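Local coordinates for ABC-type branched-chain amino acid transport systems periplasmic component-like protein (Thermomonospora curvata, PDB 4N03) that probably binds fatty acids outside the membrane for delivery to an ABC importer, and here holds a molecule of palmitic acid, at residues 38-43 and 52-57; 82-87 and 105-110; 168-173 and 196-201; 224-229 and 245-250. All blocks are in the same frame, centred on the assembly; numbering follows the deposited sequence. Where two conformers were deposited one is given.

Interactions 1 and 2 belong to the four-stranded parallel sheet of one lobe, and interactions 3 and 4 to the mixed sheet of the other, in keeping with the two-lobed leucine-binding protein family. Interactions 1 and 2 have centres 11 Å apart and are probably hydrogen-bonded, Thr-40 O to His-82 N at 2.8 Å. Interactions 3 and 4, with centres 12 Å apart, lie on strands 170-176 and 225-229, neighbours in that sheet. Palmitic acid is gripped by its carboxyl group in interaction 2; the side chain of Thr-40 in interaction 1 lies about 8 Å from the ligand, and that of His-173 in interaction 3 about 12 Å. Nearest atoms of interactions 2 and 4 are about 8 Å apart.

Interaction 1. Residues 38-43 and 52-57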
loop_
_atom_site.group_PDB
_atom_site.type_symbol
_atom_site.label_atom_id
_atom_site.label_comp_id
_atom_site.label_asym_id
_atom_site.label_seq_id
_atom_site.Cartn_x
_atom_site.Cartn_y
_atom_site.Cartn_z
ATOM N N ILE A 38 13.412 4.041 -6.909
ATOM C CA ILE A 38 12.525 3.043 -6.393
ATOM C C ILE A 38 13.269 2.313 -5.288
ATOM O O ILE A 38 14.353 1.765 -5.525
ATOM C CB ILE A 38 12.018 2.090 -7.451
ATOM C CG1 ILE A 38 11.065 2.848 -8.386
ATOM C CG2 ILE A 38 11.319 0.884 -6.795
ATOM C CD1 ILE A 38 10.537 2.030 -9.534
ATOM N N ALA A 39 12.707 2.297 -4.075
ATOM C CA ALA A 39 13.272 1.566 -2.912
ATOM C C ALA A 39 12.219 0.581 -2.459
ATOM O O ALA A 39 11.220 0.993 -1.876
ATOM C CB ALA A 39 13.674 2.527 -1.813
ATOM N N THR A 40 12.420 -0.706 -2.709
ATOM C CA THR A 40 11.388 -1.680 -2.550
ATOM C C THR A 40 11.915 -2.907 -1.801
ATOM O O THR A 40 13.043 -2.936 -1.400
ATOM C CB THR A 40 10.783 -2.030 -3.948
ATOM O OG1 THR A 40 9.576 -2.767 -3.797
ATOM C CG2 THR A 40 11.762 -2.829 -4.823
ATOM N N ASP A 41 11.030 -3.890 -1.617
ATOM C CA ASP A 41 11.422 -5.186 -1.097
ATOM C C ASP A 41 11.277 -6.217 -2.216
ATOM O O ASP A 41 10.171 -6.534 -2.620
ATOM C CB ASP A 41 10.573 -5.623 0.096
ATOM C CG ASP A 41 10.994 -6.941 0.651
ATOM O OD1 ASP A 41 12.122 -7.367 0.332
ATOM O OD2 ASP A 41 10.211 -7.557 1.403
ATOM N N LEU A 42 12.411 -6.758 -2.649
ATOM C CA LEU A 42 12.457 -7.831 -3.637
ATOM C C LEU A 42 12.830 -9.165 -3.042
ATOM O O LEU A 42 12.863 -10.159 -3.784
ATOM C CB LEU A 42 13.410 -7.481 -4.790
ATOM C CG LEU A 42 13.059 -6.222 -5.533
ATOM C CD1 LEU A 42 14.094 -5.961 -6.616
ATOM C CD2 LEU A 42 11.652 -6.262 -6.102
ATOM N N THR A 43 13.179 -9.225 -1.761
ATOM C CA THR A 43 13.775 -10.406 -1.166
ATOM C C THR A 43 13.211 -10.833 0.178
ATOM O O THR A 43 13.351 -11.981 0.562
ATOM C CB THR A 43 15.289 -10.243 -1.057
ATOM O OG1 THR A 43 15.610 -9.021 -0.404
ATOM C CG2 THR A 43 15.961 -10.391 -2.411
ATOM N N SER A 52 5.990 -6.969 -8.126
ATOM C CA SER A 52 4.859 -6.561 -8.924
ATOM C C SER A 52 4.753 -5.061 -9.011
ATOM O O SER A 52 4.455 -4.513 -10.105
ATOM C CB SER A 52 3.583 -7.119 -8.355
ATOM O OG SER A 52 3.560 -8.521 -8.398
ATOM N N ILE A 53 4.897 -4.381 -7.865
ATOM C CA ILE A 53 4.802 -2.929 -7.846
ATOM C C ILE A 53 5.855 -2.296 -8.764
ATOM O O ILE A 53 5.580 -1.404 -9.546
ATOM C CB ILE A 53 4.906 -2.392 -6.410
ATOM C CG1 ILE A 53 3.734 -2.886 -5.567
ATOM C CG2 ILE A 53 4.935 -0.892 -6.417
ATOM C CD1 ILE A 53 3.971 -2.745 -4.079
ATOM N N THR A 54 7.067 -2.785 -8.599
ATOM C CA THR A 54 8.213 -2.274 -9.340
ATOM C C THR A 54 8.050 -2.505 -10.853
ATOM O O THR A 54 8.301 -1.605 -11.641
ATOM C CB THR A 54 9.486 -2.902 -8.819
ATOM O OG1 THR A 54 9.635 -2.512 -7.466
ATOM C CG2 THR A 54 10.717 -2.454 -9.571
ATOM N N GLN A 55 7.608 -3.702 -11.209
ATOM C CA GLN A 55 7.399 -4.002 -12.610
ATOM C C GLN A 55 6.279 -3.220 -13.196
ATOM O O GLN A 55 6.340 -2.815 -14.376
ATOM C CB GLN A 55 7.174 -5.523 -12.806
ATOM C CG GLN A 55 8.467 -6.291 -12.604
ATOM C CD GLN A 55 8.418 -7.767 -12.963
ATOM O OE1 GLN A 55 9.480 -8.380 -13.163
ATOM N NE2 GLN A 55 7.257 -8.351 -13.006
ATOM N N ALA A 56 5.204 -2.977 -12.441
ATOM C CA ALA A 56 4.122 -2.177 -12.942
ATOM C C ALA A 56 4.497 -0.732 -13.176
ATOM O O ALA A 56 4.056 -0.112 -14.152
ATOM C CB ALA A 56 2.880 -2.277 -12.066
ATOM N N GLN A 57 5.344 -0.193 -12.302
ATOM C CA GLN A 57 5.900 1.151 -12.509
ATOM C C GLN A 57 6.739 1.156 -13.803
ATOM O O GLN A 57 6.597 2.085 -14.588
ATOM C CB GLN A 57 6.768 1.583 -11.327
ATOM C CG GLN A 57 5.974 1.872 -10.053
ATOM C CD GLN A 57 6.304 3.179 -9.409
ATOM O OE1 GLN A 57 7.302 3.822 -9.690
ATOM N NE2 GLN A 57 5.451 3.580 -8.460
#
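Thr-54 on the helix sets its hydroxyl against two methyl groups of the strand, CG2 of Ile-38 and CG2 of Thr-40. The second is the closer, at 3.4 Å from Thr-54 OG1. That methyl lies between the backbone N and the carbonyl carbon of Thr-40, because OG1 takes the place opposite the N (chi1 -167°) and turns to His-105 NE2 for its hydrogen bond. The hydroxyl of Thr-54 is hydrogen-bonded back to Gly-50 O, one turn earlier, and only packs against the strand. Beside it, Ile-38 and Gln-57 lie alongside each other, pointing opposite ways, with Ile-38 CD1 at 3.7 Å from Gln-57 OE1. The amide of Gln-57 is held on both atoms, OE1 by Tyr-61 OH and NE2 by Pro-104 O. An alanine in place of Ile-38 would probably open a gap beneath Thr-54 and take away the apolar surface that Gln-57 lies against. Toward solvent the fit slackens: Leu-42, partly exposed, brings CD2 no nearer than 4.5 Å to Thr-54 OG1. There the chain leaves the strand through an Asx turn, Thr-43 N donating to Asp-41 OD1. Strand 33-40 and helix 47-66 open a beta-alpha-beta unit completed by strand 74-81, whose Val-79 touches both Ile-38 and Thr-54; strand 103-107 flanks the other edge of strand 33-40, and helix 309-330 packs on the helix at Ser-52 and Ala-56.

Interaction 2. Residues 82-87 and 105-110; sequences HGYDPQ and HFLGSP. With PLM (palmitic acid), chain B.
His-82 and Leu-107 make the one hydrogen bond between residues 82-87 and 105-110: His-82 NE2 donates to Leu-107 O at 2.8 Å, rather bent at 133°, with the oxygen near the ring edge but tilted from its plane. The ring sits between the backbone N and the carbonyl carbon (chi1 57°), which turns NE2 to Leu-107 and ND1 back to Tyr-84 N, a donor at 3.0 Å almost exactly in the ring plane. Replacing the histidine by a leucine would probably leave Leu-107 O and Tyr-84 N without these partners and loosen the turn that presents Tyr-84. Polar contacts to the palmitic acid come next. Tyr-84 OH gives a hydrogen bond of 2.6 Å to ligand atom O2, which lies at the ring edge in plane, and Ser-109 N reaches the same O2 at 2.8 Å, nearly straight at 170°. Ser-109 OG binds O1 at 2.7 Å. Apolar contacts fill the rest: Tyr-84 CD1 meets Leu-107 CD2 edge-on at 3.7 Å, Leu-107 CG lies 3.8 Å from C5 of the fatty chain, and Pro-86 CG touches Pro-110 CB at 4.2 Å. Gly-108 stands at the N-cap position of the helix that begins at Ser-109. With a loop tyrosine, Ser-109 at a helix start and Tyr-148 at another converging on the carboxyl group, the chemistry suits a carboxylate, whose negative charge the helix end is likely to stabilise.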
loop_
_atom_site.group_PDB
_atom_site.type_symbol
_atom_site.label_atom_id
_atom_site.label_comp_id
_atom_site.label_asym_id
_atom_site.label_seq_id
_atom_site.Cartn_x
_atom_site.Cartn_y
_atom_site.Cartn_z
ATOM N N HIS A 82 15.632 -2.928 -0.343
ATOM C CA HIS A 82 15.961 -2.831 1.064
ATOM C C HIS A 82 15.623 -4.074 1.853
ATOM O O HIS A 82 15.934 -4.124 3.051
ATOM C CB HIS A 82 15.344 -1.588 1.719
ATOM C CG HIS A 82 13.874 -1.473 1.598
ATOM N ND1 HIS A 82 12.992 -2.453 2.016
ATOM C CD2 HIS A 82 13.115 -0.423 1.186
ATOM C CE1 HIS A 82 11.760 -2.006 1.859
ATOM N NE2 HIS A 82 11.808 -0.794 1.341
ATOM N N GLY A 83 14.963 -5.070 1.253
ATOM C CA GLY A 83 14.711 -6.343 1.894
ATOM C C GLY A 83 13.744 -6.260 3.073
ATOM O O GLY A 83 13.676 -7.141 3.924
ATOM N N TYR A 84 12.936 -5.210 3.117
ATOM C CA TYR A 84 12.076 -4.891 4.275
ATOM C C TYR A 84 12.906 -4.722 5.557
ATOM O O TYR A 84 12.541 -5.237 6.596
ATOM C CB TYR A 84 10.902 -5.884 4.432
ATOM C CG TYR A 84 9.711 -5.299 5.161
ATOM C CD1 TYR A 84 8.941 -4.336 4.585
ATOM C CD2 TYR A 84 9.334 -5.766 6.402
ATOM C CE1 TYR A 84 7.863 -3.763 5.243
ATOM C CE2 TYR A 84 8.223 -5.237 7.061
ATOM C CZ TYR A 84 7.499 -4.239 6.468
ATOM O OH TYR A 84 6.416 -3.719 7.149
ATOM N N ASP A 85 13.958 -3.924 5.422
ATOM C CA ASP A 85 14.813 -3.546 6.546
ATOM C C ASP A 85 15.070 -2.029 6.554
ATOM O O ASP A 85 15.485 -1.434 5.550
ATOM C CB ASP A 85 16.176 -4.211 6.448
ATOM C CG ASP A 85 17.072 -3.768 7.593
ATOM O OD1 ASP A 85 16.780 -4.174 8.735
ATOM O OD2 ASP A 85 17.982 -2.996 7.369
ATOM N N PRO A 86 14.715 -1.332 7.675
ATOM C CA PRO A 86 14.849 0.137 7.707
ATOM C C PRO A 86 16.270 0.700 7.606
ATOM O O PRO A 86 16.489 1.678 6.882
ATOM C CB PRO A 86 14.192 0.544 9.021
ATOM C CG PRO A 86 13.587 -0.657 9.608
ATOM C CD PRO A 86 13.992 -1.889 8.807
ATOM N N GLN A 87 17.257 0.040 8.203
ATOM C CA GLN A 87 18.624 0.514 8.068
ATOM C C GLN A 87 19.099 0.443 6.614
ATOM O O GLN A 87 19.754 1.343 6.106
ATOM C CB GLN A 87 19.547 -0.286 8.929
ATOM C CG GLN A 87 20.943 0.332 8.989
ATOM C CD GLN A 87 21.853 -0.208 10.105
ATOM O OE1 GLN A 87 23.092 -0.154 9.993
ATOM N NE2 GLN A 87 21.253 -0.675 11.201
ATOM N N HIS A 105 8.168 5.066 -5.715
ATOM C CA HIS A 105 7.826 3.860 -4.963
ATOM C C HIS A 105 8.845 3.665 -3.879
ATOM O O HIS A 105 10.020 3.472 -4.141
ATOM C CB HIS A 105 7.760 2.617 -5.875
ATOM C CG HIS A 105 7.589 1.339 -5.114
ATOM N ND1 HIS A 105 6.634 1.170 -4.141
ATOM C CD2 HIS A 105 8.264 0.169 -5.175
ATOM C CE1 HIS A 105 6.761 -0.036 -3.621
ATOM N NE2 HIS A 105 7.727 -0.676 -4.238
ATOM N N PHE A 106 8.393 3.727 -2.618
ATOM C CA PHE A 106 9.220 3.441 -1.452
ATOM C C PHE A 106 8.374 2.494 -0.585
ATOM O O PHE A 106 7.378 2.918 0.034
ATOM C CB PHE A 106 9.525 4.728 -0.718
ATOM C CG PHE A 106 10.790 4.667 0.100
ATOM C CD1 PHE A 106 11.128 3.545 0.851
ATOM C CD2 PHE A 106 11.615 5.749 0.159
ATOM C CE1 PHE A 106 12.302 3.520 1.585
ATOM C CE2 PHE A 106 12.797 5.717 0.872
ATOM C CZ PHE A 106 13.142 4.602 1.605
ATOM N N LEU A 107 8.719 1.212 -0.579
ATOM C CA LEU A 107 7.903 0.217 0.110
ATOM C C LEU A 107 8.182 0.249 1.615
ATOM O O LEU A 107 9.323 0.209 2.028
ATOM C CB LEU A 107 8.222 -1.180 -0.417
ATOM C CG LEU A 107 7.267 -2.276 0.054
ATOM C CD1 LEU A 107 7.063 -3.284 -1.071
ATOM C CD2 LEU A 107 7.757 -2.974 1.308
ATOM N N GLY A 108 7.127 0.214 2.403
ATOM C CA GLY A 108 7.244 -0.107 3.808
ATOM C C GLY A 108 7.177 1.063 4.777
ATOM O O GLY A 108 7.881 2.046 4.606
ATOM N N SER A 109 6.342 0.940 5.823
ATOM C CA SER A 109 6.146 2.036 6.757
ATOM C C SER A 109 7.402 2.357 7.570
ATOM O O SER A 109 7.814 3.534 7.597
ATOM C CB SER A 109 4.911 1.828 7.645
ATOM O OG SER A 109 3.736 1.802 6.864
ATOM N N PRO A 110 8.021 1.379 8.212
ATOM C CA PRO A 110 9.216 1.751 8.993
ATOM C C PRO A 110 10.363 2.255 8.155
ATOM O O PRO A 110 11.200 3.042 8.614
ATOM C CB PRO A 110 9.564 0.480 9.736
ATOM C CG PRO A 110 8.297 -0.315 9.786
ATOM C CD PRO A 110 7.631 -0.022 8.459
HETATM C C1 PLM B . 4.058 -1.615 5.688
HETATM O O1 PLM B . 3.314 -0.599 5.680
HETATM O O2 PLM B . 5.209 -1.649 6.174
HETATM C C2 PLM B . 3.610 -2.830 4.910
HETATM C C3 PLM B . 3.972 -2.575 3.382
HETATM C C4 PLM B . 3.386 -3.611 2.452
HETATM C C5 PLM B . 3.782 -3.402 1.031
HETATM C C6 PLM B . 3.174 -4.326 -0.046
HETATM C C7 PLM B . 1.903 -3.709 -0.617
HETATM C C8 PLM B . 1.104 -4.589 -1.538
HETATM C C9 PLM B . 0.026 -3.884 -2.340
HETATM C CA PLM B . -1.364 -3.825 -1.665
HETATM C CB PLM B . -2.258 -2.807 -2.479
HETATM C CC PLM B . -2.884 -1.730 -1.544
HETATM C CD PLM B . -3.293 -0.452 -2.246
HETATM C CE PLM B . -3.879 0.654 -1.379
HETATM C CF PLM B . -3.655 2.028 -2.029
HETATM C CG PLM B . -4.709 2.428 -3.047
#

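Interaction 3. Residues 168-173 and 196-201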
loop_
_atom_site.group_PDB
_atom_site.type_symbol
_atom_site.label_atom_id
_atom_site.label_comp_id
_atom_site.label_asym_id
_atom_site.label_seq_id
_atom_site.Cartn_x
_atom_site.Cartn_y
_atom_site.Cartn_z
ATOM N N GLY A 168 -19.882 -6.889 22.611
ATOM C CA GLY A 168 -19.370 -7.722 23.688
ATOM C C GLY A 168 -18.333 -8.740 23.255
ATOM O O GLY A 168 -17.665 -9.316 24.070
ATOM N N ASP A 169 -18.164 -8.944 21.934
ATOM C CA ASP A 169 -17.189 -9.903 21.393
ATOM C C ASP A 169 -15.771 -9.376 21.540
ATOM O O ASP A 169 -15.523 -8.201 21.833
ATOM C CB ASP A 169 -17.490 -10.213 19.928
ATOM C CG ASP A 169 -18.639 -11.189 19.734
ATOM O OD1 ASP A 169 -19.178 -11.722 20.711
ATOM O OD2 ASP A 169 -18.941 -11.417 18.527
ATOM N N LYS A 170 -14.830 -10.266 21.289
ATOM C CA LYS A 170 -13.416 -10.017 21.420
ATOM C C LYS A 170 -12.693 -10.194 20.068
ATOM O O LYS A 170 -12.841 -11.227 19.358
ATOM C CB LYS A 170 -12.798 -10.996 22.415
ATOM C CG LYS A 170 -11.302 -10.772 22.677
ATOM C CD LYS A 170 -10.750 -11.795 23.651
ATOM C CE LYS A 170 -11.298 -11.676 25.051
ATOM N NZ LYS A 170 -10.652 -12.708 25.950
ATOM N N LEU A 171 -11.890 -9.206 19.707
ATOM C CA LEU A 171 -11.045 -9.242 18.533
ATOM C C LEU A 171 -9.641 -9.553 18.953
ATOM O O LEU A 171 -9.133 -8.921 19.864
ATOM C CB LEU A 171 -11.059 -7.849 17.854
ATOM C CG LEU A 171 -12.419 -7.209 17.589
ATOM C CD1 LEU A 171 -12.205 -5.833 16.980
ATOM C CD2 LEU A 171 -13.233 -8.077 16.661
ATOM N N GLY A 172 -8.984 -10.490 18.265
ATOM C CA GLY A 172 -7.564 -10.719 18.449
ATOM C C GLY A 172 -6.795 -10.186 17.298
ATOM O O GLY A 172 -6.997 -10.686 16.182
ATOM N N HIS A 173 -5.880 -9.248 17.522
ATOM C CA HIS A 173 -5.154 -8.603 16.434
ATOM C C HIS A 173 -3.687 -8.920 16.534
ATOM O O HIS A 173 -2.992 -8.536 17.473
ATOM C CB HIS A 173 -5.413 -7.096 16.491
ATOM C CG HIS A 173 -5.027 -6.380 15.233
ATOM N ND1 HIS A 173 -5.510 -5.134 14.951
ATOM C CD2 HIS A 173 -4.213 -6.747 14.197
ATOM C CE1 HIS A 173 -4.999 -4.746 13.794
ATOM N NE2 HIS A 173 -4.214 -5.708 13.313
ATOM N N GLY A 196 -18.175 -1.397 21.571
ATOM C CA GLY A 196 -18.371 -2.288 22.706
ATOM C C GLY A 196 -17.739 -3.650 22.560
ATOM O O GLY A 196 -18.306 -4.626 23.007
ATOM N N LEU A 197 -16.523 -3.666 22.020
ATOM C CA LEU A 197 -15.749 -4.887 21.791
ATOM C C LEU A 197 -14.503 -4.876 22.646
ATOM O O LEU A 197 -14.018 -3.811 23.013
ATOM C CB LEU A 197 -15.345 -5.067 20.332
ATOM C CG LEU A 197 -16.491 -4.931 19.312
ATOM C CD1 LEU A 197 -15.939 -4.746 17.928
ATOM C CD2 LEU A 197 -17.330 -6.195 19.312
ATOM N N GLU A 198 -13.988 -6.035 22.984
ATOM C CA GLU A 198 -12.700 -6.170 23.647
ATOM C C GLU A 198 -11.619 -6.472 22.597
ATOM O O GLU A 198 -11.923 -6.978 21.490
ATOM C CB GLU A 198 -12.756 -7.352 24.648
ATOM C CG GLU A 198 -13.769 -7.218 25.794
ATOM C CD GLU A 198 -13.668 -8.392 26.771
ATOM O OE1 GLU A 198 -12.541 -8.911 26.960
ATOM O OE2 GLU A 198 -14.698 -8.765 27.377
ATOM N N VAL A 199 -10.367 -6.158 22.884
ATOM C CA VAL A 199 -9.248 -6.437 21.981
ATOM C C VAL A 199 -8.144 -7.177 22.715
ATOM O O VAL A 199 -7.755 -6.762 23.813
ATOM C CB VAL A 199 -8.642 -5.150 21.358
ATOM C CG1 VAL A 199 -7.562 -5.457 20.336
ATOM C CG2 VAL A 199 -9.735 -4.346 20.686
ATOM N N PHE A 200 -7.654 -8.245 22.130
ATOM C CA PHE A 200 -6.506 -8.983 22.583
ATOM C C PHE A 200 -5.404 -8.731 21.559
ATOM O O PHE A 200 -5.584 -8.980 20.337
ATOM C CB PHE A 200 -6.832 -10.483 22.671
ATOM C CG PHE A 200 -5.656 -11.362 22.939
ATOM C CD1 PHE A 200 -4.870 -11.169 24.011
ATOM C CD2 PHE A 200 -5.355 -12.390 22.068
ATOM C CE1 PHE A 200 -3.770 -11.964 24.255
ATOM C CE2 PHE A 200 -4.299 -13.226 22.308
ATOM C CZ PHE A 200 -3.499 -13.004 23.414
ATOM N N GLU A 201 -4.280 -8.221 22.005
ATOM C CA GLU A 201 -3.209 -7.744 21.137
ATOM C C GLU A 201 -2.009 -8.692 21.107
ATOM O O GLU A 201 -1.548 -9.129 22.169
ATOM C CB GLU A 201 -2.717 -6.387 21.688
ATOM C CG GLU A 201 -3.806 -5.361 21.845
ATOM C CD GLU A 201 -3.339 -3.979 22.294
ATOM O OE1 GLU A 201 -2.134 -3.701 22.204
ATOM O OE2 GLU A 201 -4.257 -3.243 22.725
HETATM O O HOH W 1 -17.646 -8.347 26.682
HETATM O O HOH W 2 -12.197 -11.512 28.274
#
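Leu-171 and Leu-197 choose the same first torsion, CG anti to the carbonyl carbon (chi1 -50° and -51°); with chi2 extended in both, their CD1 methyls meet at 4.0 Å. Lys-170 is extended as far as CD and then kinks at chi3 (-67°), a bend that brings CE to 3.6 Å from Glu-198 OE1, the two chains crossing at a slant. The charges themselves stay beyond salt-bridge range, Lys-170 NZ to Glu-198 OE1 being 4.4 Å. A water joins them instead, accepting from NZ at 3.0 Å and donating to OE1, while the salt bridge of the lysine goes to Glu-221. A second water links Gly-168 O to Glu-198 OE2. Between these side chains runs a parallel ladder, strand 198-204 lying at the edge of the sheet beside strand 170-176; with helix 179-195 they form a beta-alpha-beta unit of the periplasmic-binding-protein fold. Glu-198 accepts from Leu-171 N through its O at 2.9 Å, and Phe-200 N donates to Leu-171 O at 2.8 Å. CA-H...O contacts, such as Val-199 CA to Leu-171 O, run alongside. Before the strands pair, Gly-168 N already reaches Gly-196 O at 2.8 Å. Leu-171, Val-199 and His-173 project to the face lined by helix 179-195; Lys-170 and Phe-200 project to the other, where both approach Glu-221.

Interaction 4. Residues 224-229 and 245-250; sequences DAILLS and QGMKQP
Ile-226 and Pro-250 join a strand to the loop that feeds its neighbour: this is a contact of one backbone hydrogen bond and close side-chain packing, where the chain returns from helix 232-244 to enter the sheet of the second lobe. Ile-226 N donates to Pro-250 O at 2.9 Å, with N-H...O at 170°. Ala-225 CA adds a CA-H...O contact to the same oxygen. The proline ring leans over the start of the strand, CD at 3.4 Å from Asp-224 O and CG at 4.0 Å from Ala-225 CB. Gln-249 flanks that carbonyl too, its CG lying 3.5 Å from Asp-224 O. Bent at chi2 (90°), the glutamine leads its amide away to a hydrogen bond from NE2 to Val-223 O, two residues ahead of the strand. Strand 225-229, helix 232-244 and strand 251-253 form a beta-alpha-beta unit, and residues 245-250 are its return connection: a Schellman motif ends the helix at Gly-246, and Arg-243 NH1 ties down the turn through Met-247 O and Gln-249 O. Met-247, a selenomethionine in this crystal, turns at chi3 (77°) and crosses Ile-226 at about a right angle, CE at 4.2 Å from Ile-226 CD1. Helix 212-220 closes over the pair, Leu-218 touching both side chains. On the far side of the strand Asp-224 OD2 accepts from Lys-170 N.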
loop_
_atom_site.group_PDB
_atom_site.type_symbol
_atom_site.label_atom_id
_atom_site.label_comp_id
_atom_site.label_asym_id
_atom_site.label_seq_id
_atom_site.Cartn_x
_atom_site.Cartn_y
_atom_site.Cartn_z
ATOM N N ASP A 224 -13.410 -13.898 18.987
ATOM C CA ASP A 224 -14.491 -14.047 18.041
ATOM C C ASP A 224 -14.113 -13.698 16.618
ATOM O O ASP A 224 -14.827 -14.090 15.699
ATOM C CB ASP A 224 -15.649 -13.203 18.512
ATOM C CG ASP A 224 -16.091 -13.616 19.898
ATOM O OD1 ASP A 224 -16.658 -14.734 20.014
ATOM O OD2 ASP A 224 -15.874 -12.858 20.882
ATOM N N ALA A 225 -13.033 -12.965 16.446
ATOM C CA ALA A 225 -12.540 -12.619 15.126
ATOM C C ALA A 225 -11.074 -12.410 15.264
ATOM O O ALA A 225 -10.572 -12.032 16.325
ATOM C CB ALA A 225 -13.218 -11.347 14.589
ATOM N N ILE A 226 -10.341 -12.684 14.181
ATOM C CA ILE A 226 -8.884 -12.599 14.140
ATOM C C ILE A 226 -8.521 -11.533 13.144
ATOM O O ILE A 226 -8.917 -11.633 11.976
ATOM C CB ILE A 226 -8.256 -13.944 13.722
ATOM C CG1 ILE A 226 -8.631 -15.055 14.724
ATOM C CG2 ILE A 226 -6.753 -13.816 13.578
ATOM C CD1 ILE A 226 -8.310 -16.455 14.221
ATOM N N LEU A 227 -7.736 -10.553 13.518
ATOM C CA LEU A 227 -7.249 -9.489 12.657
ATOM C C LEU A 227 -5.761 -9.667 12.505
ATOM O O LEU A 227 -5.075 -10.094 13.438
ATOM C CB LEU A 227 -7.567 -8.107 13.238
ATOM C CG LEU A 227 -8.991 -7.594 13.003
ATOM C CD1 LEU A 227 -10.117 -8.535 13.385
ATOM C CD2 LEU A 227 -9.147 -6.260 13.725
ATOM N N LEU A 228 -5.268 -9.377 11.294
ATOM C CA LEU A 228 -3.867 -9.621 10.966
ATOM C C LEU A 228 -3.287 -8.465 10.195
ATOM O O LEU A 228 -3.732 -8.167 9.089
ATOM C CB LEU A 228 -3.701 -10.898 10.163
ATOM C CG LEU A 228 -2.272 -11.279 9.777
ATOM C CD1 LEU A 228 -1.389 -11.538 10.994
ATOM C CD2 LEU A 228 -2.225 -12.482 8.857
ATOM N N SER A 229 -2.225 -7.874 10.716
ATOM C CA SER A 229 -1.450 -6.870 10.012
ATOM C C SER A 229 -0.034 -7.343 9.916
ATOM O O SER A 229 0.789 -7.191 10.805
ATOM C CB SER A 229 -1.553 -5.515 10.710
ATOM O OG SER A 229 -2.904 -5.129 10.875
ATOM N N GLN A 245 -6.919 -26.285 13.397
ATOM C CA GLN A 245 -7.303 -26.381 14.786
ATOM C C GLN A 245 -8.804 -26.323 14.959
ATOM O O GLN A 245 -9.288 -26.333 16.086
ATOM C CB GLN A 245 -6.599 -25.319 15.637
ATOM C CG GLN A 245 -5.107 -25.570 15.783
ATOM C CD GLN A 245 -4.834 -26.793 16.606
ATOM O OE1 GLN A 245 -5.465 -27.018 17.605
ATOM N NE2 GLN A 245 -3.973 -27.646 16.133
ATOM N N GLY A 246 -9.570 -26.258 13.877
ATOM C CA GLY A 246 -11.007 -26.190 13.969
ATOM C C GLY A 246 -11.559 -24.812 14.299
ATOM O O GLY A 246 -12.727 -24.692 14.567
HETATM N N MSE A 247 -10.740 -23.786 14.211
HETATM C CA MSE A 247 -11.213 -22.425 14.541
HETATM C C MSE A 247 -12.063 -21.957 13.397
HETATM O O MSE A 247 -11.706 -22.121 12.204
HETATM C CB MSE A 247 -10.030 -21.498 14.745
HETATM C CG MSE A 247 -9.281 -21.976 15.977
HETATM SE SE MSE A 247 -7.782 -20.819 16.393
HETATM C CE MSE A 247 -8.686 -19.311 17.225
ATOM N N LYS A 248 -13.183 -21.335 13.731
ATOM C CA LYS A 248 -14.122 -20.866 12.716
ATOM C C LYS A 248 -14.268 -19.352 12.654
ATOM O O LYS A 248 -15.016 -18.838 11.841
ATOM C CB LYS A 248 -15.498 -21.500 12.901
ATOM C CG LYS A 248 -15.494 -23.030 12.895
ATOM C CD LYS A 248 -14.940 -23.618 11.595
ATOM C CE LYS A 248 -14.858 -25.153 11.588
ATOM N NZ LYS A 248 -14.273 -25.529 10.282
ATOM N N GLN A 249 -13.486 -18.646 13.447
ATOM C CA GLN A 249 -13.573 -17.185 13.472
ATOM C C GLN A 249 -13.205 -16.601 12.131
ATOM O O GLN A 249 -12.242 -17.070 11.499
ATOM C CB GLN A 249 -12.614 -16.643 14.520
ATOM C CG GLN A 249 -12.918 -17.000 15.975
ATOM C CD GLN A 249 -12.291 -18.276 16.473
ATOM O OE1 GLN A 249 -12.016 -19.184 15.687
ATOM N NE2 GLN A 249 -12.020 -18.351 17.758
ATOM N N PRO A 250 -13.849 -15.545 11.703
ATOM C CA PRO A 250 -13.363 -14.866 10.503
ATOM C C PRO A 250 -11.997 -14.239 10.737
ATOM O O PRO A 250 -11.674 -13.819 11.873
ATOM C CB PRO A 250 -14.427 -13.788 10.289
ATOM C CG PRO A 250 -14.871 -13.446 11.654
ATOM C CD PRO A 250 -14.922 -14.783 12.359
#